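Long-range contact in uncharacterized protein (Treponema denticola ATCC 35404, PDB 6R9N), which acts as a chemotaxis sensor of iron(II) and oxygen, holding a di-iron centre that stabilizes an iron-peroxy species: residues G31-M36 with P223-I228. Sequence-based numbering, arbitrary orientation.
Sequences GAVQTM and PQHGAI. With FE (Fe (III) ion), chain C.
The carbonyl oxygen of Gln-224 accepts the N-H of Met-36, with O and N 2.8 Å apart; the same oxygen receives a CA-H...O contact from Thr-35. Beside this backbone bond lies a clear example of second-shell support for a metal ligand. The ring of His-225 binds iron through NE2 at 2.2 Å, while ND1 donates to the carbonyl oxygen of Gln-34 over 2.9 Å. That oxygen sits almost exactly in the ring plane, and the N-H...O angle of 167° makes the bond nearly straight. Held at both nitrogens, by iron and by carbonyl, the imidazole has its rotation fixed. Val-33 CG1 approaches near ND1, and the methyl CG2 of Thr-35 rests against CE1 of the ring and, 3.7 Å away, NE2 of Gln-224. The amide of Gln-224 reaches the same iron through OE1, at 2.3 Å; its CG stands opposite the backbone N (chi1 -160°), and a bend at chi2 helps bring the amide to the metal. Asp-84 and Asp-167 also bind this iron, one of a pair in a metallo-beta-lactamase-related fold. Away from the metal, the Met-36 side chain is bent at chi2 and chi3, placing CE 3.3 Å from Gly-226 O and 4.2 Å from Ile-228 CD1. The loop leading into strand 38-42 thus braces the one that carries two iron ligands. With ND1 as donor, NE2 is left to coordinate the iron, and the carbonyl partner would be expected to make the imidazole a somewhat stronger electron donor beside the bound peroxide.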
ATOM      1  N   GLY A  31      -5.446  -1.989  18.996  1.00 60.42           N
ATOM      2  CA  GLY A  31      -5.592  -0.654  18.447  1.00 53.78           C
ATOM      3  C   GLY A  31      -5.988  -0.579  16.985  1.00 57.27           C
ATOM      4  O   GLY A  31      -6.287   0.503  16.484  1.00 56.31           O
ATOM      5  N   ALA A  32      -6.016  -1.723  16.306  1.00 53.96           N
ATOM      6  CA  ALA A  32      -6.105  -1.742  14.853  1.00 51.37           C
ATOM      7  C   ALA A  32      -7.546  -1.868  14.371  1.00 49.83           C
ATOM      8  O   ALA A  32      -8.412  -2.409  15.062  1.00 49.16           O
ATOM      9  CB  ALA A  32      -5.274  -2.897  14.287  1.00 50.37           C
ATOM     10  N   VAL A  33      -7.786  -1.351  13.161  1.00 45.88           N
ATOM     11  CA  VAL A  33      -9.046  -1.585  12.460  1.00 47.24           C
ATOM     12  C   VAL A  33      -9.221  -3.083  12.241  1.00 48.90           C
ATOM     13  O   VAL A  33      -8.248  -3.773  11.921  1.00 48.89           O
ATOM     14  CB  VAL A  33      -9.027  -0.799  11.136  1.00 47.79           C
ATOM     15  CG1 VAL A  33     -10.429  -0.731  10.520  1.00 46.04           C
ATOM     16  CG2 VAL A  33      -8.442   0.603  11.363  1.00 43.10           C
ATOM     17  N   GLN A  34     -10.442  -3.622  12.400  1.00 47.25           N
ATOM     18  CA  GLN A  34     -10.421  -5.063  12.175  1.00 51.14           C
ATOM     19  C   GLN A  34     -10.690  -5.288  10.688  1.00 46.65           C
ATOM     20  O   GLN A  34     -11.068  -4.377   9.938  1.00 43.63           O
ATOM     21  CB  GLN A  34     -11.516  -5.937  12.840  1.00 56.28           C
ATOM     22  CG  GLN A  34     -11.278  -6.686  14.154  1.00 69.99           C
ATOM     23  CD  GLN A  34     -12.615  -6.774  14.941  1.00 80.64           C
ATOM     24  OE1 GLN A  34     -13.676  -6.394  14.400  1.00 85.30           O
ATOM     25  NE2 GLN A  34     -12.542  -7.099  16.231  1.00 81.01           N
ATOM     26  N   THR A  35     -10.526  -6.542  10.280  1.00 43.37           N
ATOM     27  CA  THR A  35     -10.522  -6.923   8.882  1.00 39.38           C
ATOM     28  C   THR A  35     -11.543  -8.035   8.674  1.00 40.31           C
ATOM     29  O   THR A  35     -11.866  -8.782   9.602  1.00 39.96           O
ATOM     30  CB  THR A  35      -9.123  -7.378   8.444  1.00 41.41           C
ATOM     31  OG1 THR A  35      -8.728  -8.492   9.261  1.00 41.84           O
ATOM     32  CG2 THR A  35      -8.111  -6.258   8.609  1.00 36.52           C
ATOM     33  N   MET A  36     -12.087  -8.107   7.459  1.00 36.33           N
ATOM     34  CA  MET A  36     -13.054  -9.140   7.087  1.00 33.33           C
ATOM     35  C   MET A  36     -12.408 -10.097   6.097  1.00 35.77           C
ATOM     36  O   MET A  36     -11.825  -9.653   5.106  1.00 34.72           O
ATOM     37  CB  MET A  36     -14.316  -8.531   6.473  1.00 34.12           C
ATOM     38  CG  MET A  36     -14.955  -7.420   7.322  1.00 32.70           C
ATOM     39  SD  MET A  36     -16.131  -8.137   8.467  1.00 33.39           S
ATOM     40  CE  MET A  36     -17.509  -8.414   7.341  1.00 29.31           C
ATOM     41  N   PRO A 223     -17.066  -5.514   1.956  1.00 27.38           N
ATOM     42  CA  PRO A 223     -15.755  -4.872   2.015  1.00 24.03           C
ATOM     43  C   PRO A 223     -14.776  -5.627   2.909  1.00 28.42           C
ATOM     44  O   PRO A 223     -15.128  -6.551   3.646  1.00 26.44           O
ATOM     45  CB  PRO A 223     -16.080  -3.483   2.597  1.00 23.63           C
ATOM     46  CG  PRO A 223     -17.266  -3.739   3.508  1.00 29.28           C
ATOM     47  CD  PRO A 223     -18.034  -4.925   2.906  1.00 26.44           C
ATOM     48  N   GLN A 224     -13.521  -5.205   2.820  1.00 25.73           N
ATOM     49  CA  GLN A 224     -12.454  -5.772   3.625  1.00 28.61           C
ATOM     50  C   GLN A 224     -12.500  -5.289   5.074  1.00 31.02           C
ATOM     51  O   GLN A 224     -11.784  -5.843   5.915  1.00 33.01           O
ATOM     52  CB  GLN A 224     -11.109  -5.430   2.957  1.00 33.41           C
ATOM     53  CG  GLN A 224      -9.941  -6.302   3.348  1.00 34.44           C
ATOM     54  CD  GLN A 224      -8.791  -5.478   3.877  1.00 37.87           C
ATOM     55  OE1 GLN A 224      -8.485  -4.395   3.346  1.00 36.48           O
ATOM     56  NE2 GLN A 224      -8.136  -5.980   4.930  1.00 36.57           N
ATOM     57  N   HIS A 225     -13.320  -4.278   5.385  1.00 30.31           N
ATOM     58  CA  HIS A 225     -13.539  -3.811   6.755  1.00 32.38           C
ATOM     59  C   HIS A 225     -15.004  -3.444   6.945  1.00 30.37           C
ATOM     60  O   HIS A 225     -15.565  -2.697   6.139  1.00 28.37           O
ATOM     61  CB  HIS A 225     -12.692  -2.570   7.103  1.00 31.21           C
ATOM     62  CG  HIS A 225     -11.265  -2.646   6.653  1.00 34.17           C
ATOM     63  ND1 HIS A 225     -10.271  -3.206   7.427  1.00 32.91           N
ATOM     64  CD2 HIS A 225     -10.658  -2.199   5.526  1.00 29.47           C
ATOM     65  CE1 HIS A 225      -9.118  -3.115   6.793  1.00 29.52           C
ATOM     66  NE2 HIS A 225      -9.328  -2.520   5.631  1.00 32.77           N
ATOM     67  N   GLY A 226     -15.619  -3.950   8.014  1.00 30.00           N
ATOM     68  CA  GLY A 226     -16.945  -3.507   8.395  1.00 28.35           C
ATOM     69  C   GLY A 226     -18.045  -4.295   7.730  1.00 30.61           C
ATOM     70  O   GLY A 226     -17.818  -5.204   6.928  1.00 29.61           O
ATOM     71  N   ALA A 227     -19.276  -3.904   8.055  1.00 31.84           N
ATOM     72  CA  ALA A 227     -20.441  -4.693   7.693  1.00 29.73           C
ATOM     73  C   ALA A 227     -20.714  -4.625   6.191  1.00 28.85           C
ATOM     74  O   ALA A 227     -20.249  -3.728   5.478  1.00 28.88           O
ATOM     75  CB  ALA A 227     -21.671  -4.234   8.475  1.00 30.24           C
ATOM     76  N   ILE A 228     -21.509  -5.586   5.732  1.00 28.19           N
ATOM     77  CA  ILE A 228     -21.781  -5.857   4.321  1.00 28.99           C
ATOM     78  C   ILE A 228     -23.022  -5.090   3.883  1.00 29.43           C
ATOM     79  O   ILE A 228     -24.004  -5.002   4.627  1.00 32.78           O
ATOM     80  CB  ILE A 228     -21.959  -7.379   4.107  1.00 25.60           C
ATOM     81  CG1 ILE A 228     -20.634  -8.108   4.346  1.00 23.81           C
ATOM     82  CG2 ILE A 228     -22.531  -7.690   2.705  1.00 27.78           C
ATOM     83  CD1 ILE A 228     -20.777  -9.502   4.917  1.00 29.45           C
TER
HETATM   84 FE    FE C 301      -7.691  -2.370   4.138  1.00 28.08          FE